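PDB 6OV6: C24 protein from Bizionia argentinensis JUB59, which is of unknown function but binds manganese and is probably the receptor-binding tip of a temperate bacteriophage's long tail fibre. Local coordinates for residues D54-V57 / E62-K65; V57-E62 / R98-A103; N142-P145 / Q149-D152; G156-K161 / N176-V181. All coordinates share one frame; numbering follows the deposited sequence.

Contact 1 (D54-V57 / E62-K65)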
loop_
_atom_site.group_PDB
_atom_site.type_symbol
_atom_site.label_atom_id
_atom_site.label_comp_id
_atom_site.label_asym_id
_atom_site.label_seq_id
_atom_site.Cartn_x
_atom_site.Cartn_y
_atom_site.Cartn_z
ATOM N N ASP A 54 7.345 8.715 47.309
ATOM C CA ASP A 54 8.282 9.822 47.322
ATOM C C ASP A 54 9.031 9.801 45.985
ATOM O O ASP A 54 9.020 8.796 45.262
ATOM C CB ASP A 54 9.283 9.649 48.470
ATOM C CG ASP A 54 8.714 9.925 49.854
ATOM O OD1 ASP A 54 7.569 10.418 49.940
ATOM O OD2 ASP A 54 9.432 9.682 50.846
ATOM N N GLY A 55 9.644 10.913 45.643
ATOM C CA GLY A 55 10.382 10.971 44.398
ATOM C C GLY A 55 11.153 12.251 44.264
ATOM O O GLY A 55 11.595 12.839 45.265
ATOM N N VAL A 56 11.371 12.641 43.000
ATOM C CA VAL A 56 12.106 13.850 42.642
ATOM C C VAL A 56 11.364 14.491 41.479
ATOM O O VAL A 56 10.962 13.801 40.525
ATOM C CB VAL A 56 13.617 13.604 42.321
ATOM C CG1 VAL A 56 14.299 14.863 41.800
ATOM C CG2 VAL A 56 14.361 13.074 43.546
ATOM N N VAL A 57 11.138 15.817 41.597
ATOM C CA VAL A 57 10.430 16.585 40.567
ATOM C C VAL A 57 11.265 17.785 40.114
ATOM O O VAL A 57 12.237 18.160 40.772
ATOM C CB VAL A 57 8.989 16.997 41.009
ATOM C CG1 VAL A 57 8.100 15.766 41.214
ATOM C CG2 VAL A 57 9.000 17.921 42.252
ATOM N N GLU A 62 14.178 24.388 39.280
ATOM C CA GLU A 62 14.738 23.707 40.459
ATOM C C GLU A 62 14.374 22.244 40.499
ATOM O O GLU A 62 13.203 21.893 40.299
ATOM C CB GLU A 62 14.245 24.348 41.781
ATOM C CG GLU A 62 14.534 25.825 41.935
ATOM C CD GLU A 62 14.142 26.322 43.312
ATOM O OE1 GLU A 62 13.063 26.946 43.429
ATOM O OE2 GLU A 62 14.825 25.942 44.288
ATOM N N VAL A 63 15.348 21.416 40.888
ATOM C CA VAL A 63 15.160 19.990 41.100
ATOM C C VAL A 63 14.820 19.842 42.595
ATOM O O VAL A 63 15.589 20.325 43.445
ATOM C CB VAL A 63 16.419 19.165 40.709
ATOM C CG1 VAL A 63 16.247 17.685 41.041
ATOM C CG2 VAL A 63 16.800 19.354 39.243
ATOM N N PHE A 64 13.692 19.188 42.912
ATOM C CA PHE A 64 13.252 18.994 44.296
ATOM C C PHE A 64 12.993 17.573 44.660
ATOM O O PHE A 64 12.403 16.832 43.874
ATOM C CB PHE A 64 11.911 19.724 44.568
ATOM C CG PHE A 64 11.919 21.229 44.564
ATOM C CD1 PHE A 64 12.471 21.942 45.624
ATOM C CD2 PHE A 64 11.374 21.940 43.499
ATOM C CE1 PHE A 64 12.472 23.333 45.622
ATOM C CE2 PHE A 64 11.379 23.331 43.500
ATOM C CZ PHE A 64 11.904 24.015 44.578
ATOM N N LYS A 65 13.260 17.238 45.942
ATOM C CA LYS A 65 12.811 15.986 46.538
ATOM C C LYS A 65 11.275 16.165 46.654
ATOM O O LYS A 65 10.798 17.270 46.956
ATOM C CB LYS A 65 13.391 15.791 47.954
ATOM C CG LYS A 65 14.863 15.392 47.969
ATOM C CD LYS A 65 15.522 15.648 49.327
ATOM C CE LYS A 65 17.034 15.580 49.246
ATOM N NZ LYS A 65 17.671 15.952 50.536
#
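Val57 and Phe64 form an antiparallel hydrogen-bonded pair in which each backbone amide meets the other's carbonyl: Val57 N lies 2.8 Å from Phe64 O, and Phe64 N 2.8 Å from Val57 O. One step along, Val56 and Lys65 make the non-hydrogen-bonded pair, with their CA atoms 4.5 Å apart; here Val56 CA leans on Phe64 O at 3.2 Å in a CA-H...O contact.

The side chains divide between the two faces of the ribbon. On the face of Val56, Val63 and Lys65, the two valines meet through a single methyl each: CG1 of Val56 touches CG1 of Val63 at 3.5 Å, the two side chains crossing at a slant. In both residues that methyl stands anti to the backbone N (chi1 173° in Val56), which turns it into the space between them. On the other face, Val57 CG2 packs against Phe64 CB at 4.1 Å, at the root of the side chain, while the ring leads away from Val57.

The pair belongs to the beta hairpin of strands 51-59 and 62-70, and both of its edges are continued. Strand 40-42 borders strand 51-59, and strand 96-102 runs parallel to strand 62-70, where Phe64 touches Val100. The Val56 and Val63 face meets Ala31 and Val28 of the second subunit.

Contact 2 (V57-E62 / R98-A103)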
loop_
_atom_site.group_PDB
_atom_site.type_symbol
_atom_site.label_atom_id
_atom_site.label_comp_id
_atom_site.label_asym_id
_atom_site.label_seq_id
_atom_site.Cartn_x
_atom_site.Cartn_y
_atom_site.Cartn_z
ATOM N N VAL A 57 11.138 15.817 41.597
ATOM C CA VAL A 57 10.430 16.585 40.567
ATOM C C VAL A 57 11.265 17.785 40.114
ATOM O O VAL A 57 12.237 18.160 40.772
ATOM C CB VAL A 57 8.989 16.997 41.009
ATOM C CG1 VAL A 57 8.100 15.766 41.214
ATOM C CG2 VAL A 57 9.000 17.921 42.252
ATOM N N TYR A 58 10.863 18.391 39.010
ATOM C CA TYR A 58 11.540 19.579 38.481
ATOM C C TYR A 58 10.485 20.640 38.217
ATOM O O TYR A 58 9.549 20.387 37.458
ATOM C CB TYR A 58 12.277 19.244 37.183
ATOM C CG TYR A 58 12.942 20.450 36.557
ATOM C CD1 TYR A 58 14.053 21.044 37.150
ATOM C CD2 TYR A 58 12.476 20.985 35.358
ATOM C CE1 TYR A 58 14.678 22.151 36.570
ATOM C CE2 TYR A 58 13.104 22.075 34.759
ATOM C CZ TYR A 58 14.209 22.652 35.368
ATOM O OH TYR A 58 14.856 23.715 34.780
ATOM N N ILE A 59 10.593 21.805 38.880
ATOM C CA ILE A 59 9.626 22.908 38.700
ATOM C C ILE A 59 10.400 24.183 38.637
ATOM O O ILE A 59 11.230 24.441 39.518
ATOM C CB ILE A 59 8.572 23.066 39.860
ATOM C CG1 ILE A 59 8.109 21.735 40.422
ATOM C CG2 ILE A 59 7.401 24.002 39.449
ATOM C CD1 ILE A 59 7.495 21.809 41.801
ATOM N N ASN A 60 10.086 25.010 37.632
ATOM C CA ASN A 60 10.643 26.352 37.457
ATOM C C ASN A 60 12.137 26.483 37.796
ATOM O O ASN A 60 12.518 27.256 38.690
ATOM C CB ASN A 60 9.795 27.356 38.252
ATOM C CG ASN A 60 8.345 27.414 37.847
ATOM O OD1 ASN A 60 7.956 27.073 36.723
ATOM N ND2 ASN A 60 7.517 27.812 38.778
ATOM N N GLY A 61 12.948 25.692 37.097
ATOM C CA GLY A 61 14.393 25.736 37.221
ATOM C C GLY A 61 14.996 25.053 38.425
ATOM O O GLY A 61 16.207 25.121 38.591
ATOM N N GLU A 62 14.178 24.388 39.280
ATOM C CA GLU A 62 14.738 23.707 40.459
ATOM C C GLU A 62 14.374 22.244 40.499
ATOM O O GLU A 62 13.203 21.893 40.299
ATOM C CB GLU A 62 14.245 24.348 41.781
ATOM C CG GLU A 62 14.534 25.825 41.935
ATOM C CD GLU A 62 14.142 26.322 43.312
ATOM O OE1 GLU A 62 13.063 26.946 43.429
ATOM O OE2 GLU A 62 14.825 25.942 44.288
ATOM N N ARG A 98 13.731 22.891 51.603
ATOM C CA ARG A 98 12.698 23.069 50.596
ATOM C C ARG A 98 12.463 21.776 49.852
ATOM O O ARG A 98 13.406 21.085 49.500
ATOM C CB ARG A 98 13.049 24.229 49.646
ATOM C CG ARG A 98 12.837 25.582 50.326
ATOM C CD ARG A 98 13.504 26.738 49.618
ATOM N NE ARG A 98 12.801 27.082 48.383
ATOM C CZ ARG A 98 13.275 26.835 47.170
ATOM N NH1 ARG A 98 14.467 26.273 47.019
ATOM N NH2 ARG A 98 12.576 27.178 46.099
ATOM N N TYR A 99 11.203 21.430 49.653
ATOM C CA TYR A 99 10.806 20.192 48.982
ATOM C C TYR A 99 9.410 20.394 48.468
ATOM O O TYR A 99 8.778 21.413 48.755
ATOM C CB TYR A 99 10.864 18.962 49.961
ATOM C CG TYR A 99 9.994 19.126 51.191
ATOM C CD1 TYR A 99 8.713 18.579 51.242
ATOM C CD2 TYR A 99 10.427 19.881 52.282
ATOM C CE1 TYR A 99 7.889 18.769 52.351
ATOM C CE2 TYR A 99 9.604 20.089 53.390
ATOM C CZ TYR A 99 8.343 19.517 53.428
ATOM O OH TYR A 99 7.532 19.722 54.515
ATOM N N VAL A 100 8.933 19.447 47.681
ATOM C CA VAL A 100 7.581 19.496 47.133
ATOM C C VAL A 100 6.778 18.379 47.775
ATOM O O VAL A 100 7.311 17.290 47.995
ATOM C CB VAL A 100 7.619 19.410 45.583
ATOM C CG1 VAL A 100 6.225 19.280 44.962
ATOM C CG2 VAL A 100 8.326 20.638 45.021
ATOM N N THR A 101 5.498 18.663 48.078
ATOM C CA THR A 101 4.554 17.693 48.631
ATOM C C THR A 101 3.114 17.995 48.228
ATOM O O THR A 101 2.839 19.070 47.687
ATOM C CB THR A 101 4.771 17.455 50.149
ATOM O OG1 THR A 101 4.128 16.227 50.489
ATOM C CG2 THR A 101 4.240 18.578 51.020
ATOM N N PHE A 102 2.181 17.070 48.528
ATOM C CA PHE A 102 0.770 17.337 48.293
ATOM C C PHE A 102 0.357 18.407 49.286
ATOM O O PHE A 102 0.681 18.327 50.483
ATOM C CB PHE A 102 -0.082 16.075 48.469
ATOM C CG PHE A 102 0.168 15.036 47.403
ATOM C CD1 PHE A 102 -0.193 15.272 46.080
ATOM C CD2 PHE A 102 0.759 13.823 47.723
ATOM C CE1 PHE A 102 0.032 14.304 45.090
ATOM C CE2 PHE A 102 0.967 12.853 46.743
ATOM C CZ PHE A 102 0.599 13.099 45.430
ATOM N N ALA A 103 -0.267 19.454 48.764
ATOM C CA ALA A 103 -0.687 20.617 49.525
ATOM C C ALA A 103 -1.683 21.427 48.739
ATOM O O ALA A 103 -2.068 21.020 47.647
ATOM C CB ALA A 103 0.524 21.461 49.939
#
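Glu62 and Arg98 both start with CG beside the backbone N and anti to the carbonyl carbon; the glutamate then runs on extended, whereas the arginine bends at chi3 (73°), and this brings carboxylate and guanidinium together. Glu62 closes the type I' turn from Ile59 to Glu62 of a beta hairpin and begins strand 62-70, and Arg98 lies on the parallel neighbour of that strand, 96-102.

The sheet thus provides an example of contact at two ranges. Val57 and Ile59 of strand 51-59 reach Val100 past strand 62-70, which lies between, while Glu62 pairs with the strand next to its own. Val100 CG2 reaches the tip of Ile59, CD1, at 3.5 Å, the two side chains approaching end to end. Val100 CB lies 3.9 Å from Val57 CG2, where the two valines pass at an angle. Phe66 also touches Val100, and Phe114 lies against Val57 and Ile59.

The polar part is an end-on, two-pronged salt bridge. The side chains cross at about a right angle, yet the carboxylate and guanidinium planes differ by only 9°, and both oxygens use their syn lone pairs. Arg98 NH1 holds Glu62 OE2 at 2.8 Å, and Arg98 NH2 holds Glu62 OE1 at 2.7 Å, squarely in the guanidinium plane.

Contact 3 (N142-P145 / Q149-D152)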
loop_
_atom_site.group_PDB
_atom_site.type_symbol
_atom_site.label_atom_id
_atom_site.label_comp_id
_atom_site.label_asym_id
_atom_site.label_seq_id
_atom_site.Cartn_x
_atom_site.Cartn_y
_atom_site.Cartn_z
ATOM N N ASN A 142 10.259 20.414 -1.249
ATOM C CA ASN A 142 11.388 21.321 -1.512
ATOM C C ASN A 142 12.088 21.742 -0.222
ATOM O O ASN A 142 13.164 22.352 -0.281
ATOM C CB ASN A 142 10.934 22.559 -2.293
ATOM C CG ASN A 142 10.175 22.254 -3.550
ATOM O OD1 ASN A 142 8.990 22.569 -3.644
ATOM N ND2 ASN A 142 10.818 21.609 -4.522
ATOM N N ASN A 143 11.491 21.401 0.938
ATOM C CA ASN A 143 12.024 21.730 2.260
ATOM C C ASN A 143 12.082 20.482 3.170
ATOM O O ASN A 143 11.581 20.500 4.294
ATOM C CB ASN A 143 11.231 22.892 2.886
ATOM C CG ASN A 143 11.865 23.506 4.117
ATOM O OD1 ASN A 143 13.097 23.540 4.276
ATOM N ND2 ASN A 143 11.028 23.986 5.029
ATOM N N ILE A 144 12.693 19.398 2.669
ATOM C CA ILE A 144 12.847 18.156 3.439
ATOM C C ILE A 144 13.791 18.473 4.624
ATOM O O ILE A 144 14.866 19.037 4.392
ATOM C CB ILE A 144 13.335 16.972 2.557
ATOM C CG1 ILE A 144 12.221 16.562 1.542
ATOM C CG2 ILE A 144 13.733 15.767 3.422
ATOM C CD1 ILE A 144 12.675 15.673 0.373
ATOM N N PRO A 145 13.381 18.169 5.882
ATOM C CA PRO A 145 14.235 18.495 7.041
ATOM C C PRO A 145 15.686 18.018 6.980
ATOM O O PRO A 145 16.011 17.033 6.312
ATOM C CB PRO A 145 13.466 17.886 8.222
ATOM C CG PRO A 145 12.033 17.916 7.771
ATOM C CD PRO A 145 12.115 17.537 6.323
ATOM N N GLN A 149 16.327 12.710 3.547
ATOM C CA GLN A 149 16.294 12.791 2.090
ATOM C C GLN A 149 15.179 11.893 1.571
ATOM O O GLN A 149 14.739 10.984 2.272
ATOM C CB GLN A 149 17.641 12.368 1.456
ATOM C CG GLN A 149 17.935 10.874 1.499
ATOM C CD GLN A 149 19.031 10.498 0.538
ATOM O OE1 GLN A 149 20.223 10.664 0.828
ATOM N NE2 GLN A 149 18.647 9.942 -0.607
ATOM N N LEU A 150 14.801 12.101 0.314
ATOM C CA LEU A 150 13.820 11.284 -0.387
ATOM C C LEU A 150 14.410 9.875 -0.591
ATOM O O LEU A 150 15.618 9.737 -0.837
ATOM C CB LEU A 150 13.573 11.969 -1.742
ATOM C CG LEU A 150 12.247 11.732 -2.458
ATOM C CD1 LEU A 150 11.052 12.311 -1.658
ATOM C CD2 LEU A 150 12.298 12.333 -3.858
ATOM N N CYS A 151 13.579 8.814 -0.462
ATOM C CA CYS A 151 14.021 7.443 -0.750
ATOM C C CYS A 151 13.994 7.338 -2.284
ATOM O O CYS A 151 12.960 6.999 -2.878
ATOM C CB CYS A 151 13.104 6.415 -0.096
ATOM S SG CYS A 151 13.163 6.453 1.720
ATOM N N ASP A 152 15.110 7.745 -2.916
ATOM C CA ASP A 152 15.230 7.838 -4.378
ATOM C C ASP A 152 16.293 6.943 -5.035
ATOM O O ASP A 152 16.502 7.029 -6.250
ATOM C CB ASP A 152 15.451 9.307 -4.775
ATOM C CG ASP A 152 16.669 9.974 -4.133
ATOM O OD1 ASP A 152 17.479 9.261 -3.501
ATOM O OD2 ASP A 152 16.761 11.215 -4.191
#
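Gln149 NE2 is shared by two acceptors: it gives a 3.0 Å hydrogen bond to Leu150 O, at 169°, and is also bonded to Thr154 OG1. The carbonyl oxygen lies in the plane of the glutamine amide. The first torsion (chi1 73°) sets CG between the backbone N and the carbonyl carbon, which curls the side chain back over its own strand toward the next residue and holds the amide on the side turned away from Ile144.

Across the loop, Ile144 meets the backbone of Gln149 and Leu150 and the end of the leucine, using two separate branches. CG2 rests against the backbone of Gln149, 4.0 Å from Gln149 N, while CD1, at the end of the longer branch, meets Leu150 at both its amide and its side chain, with Leu150 CD1 4.2 Å away. The packing is light, with nothing closer than the first of these approaches.

Ile144 and Pro145 also lean on Tyr137 of strand 135-137. Within this chain, strand 148-150 is an outer strand of a three-stranded antiparallel sheet whose middle member is strand 267-275, where Gln149 pairs with Ile274. The loop before strand 148-150 thus folds down beside it, and Leu150 also packs on Tyr168 of the second subunit.

Contact 4 (G156-K161 / N176-V181)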
loop_
_atom_site.group_PDB
_atom_site.type_symbol
_atom_site.label_atom_id
_atom_site.label_comp_id
_atom_site.label_asym_id
_atom_site.label_seq_id
_atom_site.Cartn_x
_atom_site.Cartn_y
_atom_site.Cartn_z
ATOM N N GLY A 156 22.645 4.956 -0.965
ATOM C CA GLY A 156 22.261 3.631 -0.505
ATOM C C GLY A 156 20.787 3.462 -0.145
ATOM O O GLY A 156 20.420 2.431 0.416
ATOM N N THR A 157 19.940 4.439 -0.472
ATOM C CA THR A 157 18.493 4.363 -0.149
ATOM C C THR A 157 17.744 3.502 -1.152
ATOM O O THR A 157 18.215 3.292 -2.276
ATOM C CB THR A 157 17.834 5.774 -0.079
ATOM O OG1 THR A 157 17.802 6.420 -1.352
ATOM C CG2 THR A 157 18.473 6.689 0.943
ATOM N N GLU A 158 16.552 3.027 -0.759
ATOM C CA GLU A 158 15.668 2.309 -1.680
ATOM C C GLU A 158 15.039 3.372 -2.568
ATOM O O GLU A 158 14.819 4.466 -2.104
ATOM C CB GLU A 158 14.551 1.590 -0.885
ATOM C CG GLU A 158 15.026 0.591 0.156
ATOM C CD GLU A 158 16.011 -0.468 -0.316
ATOM O OE1 GLU A 158 15.737 -1.129 -1.348
ATOM O OE2 GLU A 158 17.053 -0.646 0.354
ATOM N N ASN A 159 14.782 3.080 -3.848
ATOM C CA ASN A 159 14.113 4.060 -4.693
ATOM C C ASN A 159 12.610 3.713 -4.625
ATOM O O ASN A 159 12.143 2.800 -5.327
ATOM C CB ASN A 159 14.620 3.988 -6.156
ATOM C CG ASN A 159 13.885 4.946 -7.056
ATOM O OD1 ASN A 159 13.030 5.722 -6.603
ATOM N ND2 ASN A 159 14.195 4.923 -8.347
ATOM N N LEU A 160 11.872 4.451 -3.785
ATOM C CA LEU A 160 10.434 4.206 -3.551
ATOM C C LEU A 160 9.494 5.068 -4.391
ATOM O O LEU A 160 8.282 4.945 -4.276
ATOM C CB LEU A 160 10.131 4.332 -2.043
ATOM C CG LEU A 160 10.966 3.433 -1.119
ATOM C CD1 LEU A 160 10.586 3.647 0.353
ATOM C CD2 LEU A 160 10.805 1.985 -1.475
ATOM N N LYS A 161 10.060 5.913 -5.272
ATOM C CA LYS A 161 9.305 6.838 -6.119
ATOM C C LYS A 161 8.332 6.088 -7.014
ATOM O O LYS A 161 8.726 5.116 -7.661
ATOM C CB LYS A 161 10.272 7.685 -6.980
ATOM C CG LYS A 161 11.154 8.639 -6.169
ATOM C CD LYS A 161 12.025 9.528 -7.110
ATOM C CE LYS A 161 13.118 8.738 -7.811
ATOM N NZ LYS A 161 13.906 9.582 -8.747
ATOM N N ASN A 176 10.212 -12.004 -1.058
ATOM C CA ASN A 176 11.187 -12.537 -0.102
ATOM C C ASN A 176 12.530 -11.837 -0.006
ATOM O O ASN A 176 13.482 -12.403 0.532
ATOM C CB ASN A 176 11.310 -14.046 -0.253
ATOM C CG ASN A 176 11.889 -14.443 -1.606
ATOM O OD1 ASN A 176 12.183 -13.591 -2.448
ATOM N ND2 ASN A 176 12.030 -15.730 -1.856
ATOM N N ALA A 177 12.628 -10.626 -0.519
ATOM C CA ALA A 177 13.816 -9.789 -0.356
ATOM C C ALA A 177 13.382 -8.357 -0.375
ATOM O O ALA A 177 12.491 -7.993 -1.150
ATOM C CB ALA A 177 14.845 -10.040 -1.469
ATOM N N ILE A 178 14.046 -7.504 0.438
ATOM C CA ILE A 178 13.797 -6.073 0.387
ATOM C C ILE A 178 14.136 -5.602 -1.032
ATOM O O ILE A 178 15.165 -6.010 -1.583
ATOM C CB ILE A 178 14.676 -5.331 1.444
ATOM C CG1 ILE A 178 14.372 -5.803 2.903
ATOM C CG2 ILE A 178 14.654 -3.797 1.254
ATOM C CD1 ILE A 178 12.928 -5.595 3.463
ATOM N N GLY A 179 13.279 -4.772 -1.613
ATOM C CA GLY A 179 13.540 -4.247 -2.949
ATOM C C GLY A 179 13.025 -5.057 -4.128
ATOM O O GLY A 179 13.210 -4.638 -5.266
ATOM N N LYS A 180 12.386 -6.201 -3.887
ATOM C CA LYS A 180 11.777 -6.985 -4.971
ATOM C C LYS A 180 10.578 -6.188 -5.453
ATOM O O LYS A 180 9.819 -5.634 -4.647
ATOM C CB LYS A 180 11.305 -8.356 -4.531
ATOM C CG LYS A 180 12.419 -9.359 -4.478
ATOM C CD LYS A 180 11.888 -10.757 -4.536
ATOM C CE LYS A 180 12.946 -11.647 -5.096
ATOM N NZ LYS A 180 12.549 -13.075 -5.058
ATOM N N VAL A 181 10.466 -6.068 -6.771
ATOM C CA VAL A 181 9.437 -5.277 -7.433
ATOM C C VAL A 181 8.599 -6.137 -8.367
ATOM O O VAL A 181 8.936 -7.283 -8.665
ATOM C CB VAL A 181 10.042 -4.023 -8.146
ATOM C CG1 VAL A 181 10.766 -3.116 -7.131
ATOM C CG2 VAL A 181 10.996 -4.416 -9.288
#
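Glu158 and Ile178 cross at about a right angle, with the carboxylate of the glutamate set against a single methyl branch of the isoleucine. Ile178 CG2 lies 3.9 Å from both OE1 and CD of Glu158, and the longer branch of the isoleucine leads away. A bend at chi2 (-52°) folds the glutamate over, so that OE1 also comes within 4.1 Å of Gly179 CA. The polar end has its partner elsewhere: Glu158 OE1 is hydrogen-bonded to Tyr268 OH of the third subunit, so the carboxylate packs on one loop while binding another chain.

Each loop is kept in shape by bonds of its own. Asn159 OD1 accepts from Lys161 N at 3.3 Å, an Asx turn just after the glutamate. In the other loop, Lys180 NZ reaches back to Asn176 OD1 at 2.7 Å, in the carbonyl plane, and binds Ser173 O as well.

Beyond the turn, Val181 joins an antiparallel ladder with a strand of the third subunit, while Ile178 packs on that subunit's Tyr137. Residues 177-180 form a type II beta turn, with Lys180 N 3.3 Å from Ala177 O and glycine at its third position, the usual place for that residue in such a turn.

The four contacts fall into two groups along an elongated, trimeric fibre protein. Contacts 1 and 2, with centres 6 Å apart, share Val57 and Glu62 and belong to one sheet, in which strand 62-70 lies between strands 51-59 and 96-102; Lys65 O probably bonds Val100 N to join them. Contacts 3 and 4 come later in the chain, with centres 17 Å apart; they are joined by a backbone hydrogen bond between Cys151 O and Leu160 N. Between the groups, centres are 42 to 52 Å apart and nothing touches. The manganese site of His252 and His254 lies away from all four. Contacts 1, 3 and 4 each reach other subunits, so parts of both regions also lie at subunit interfaces of the trimer.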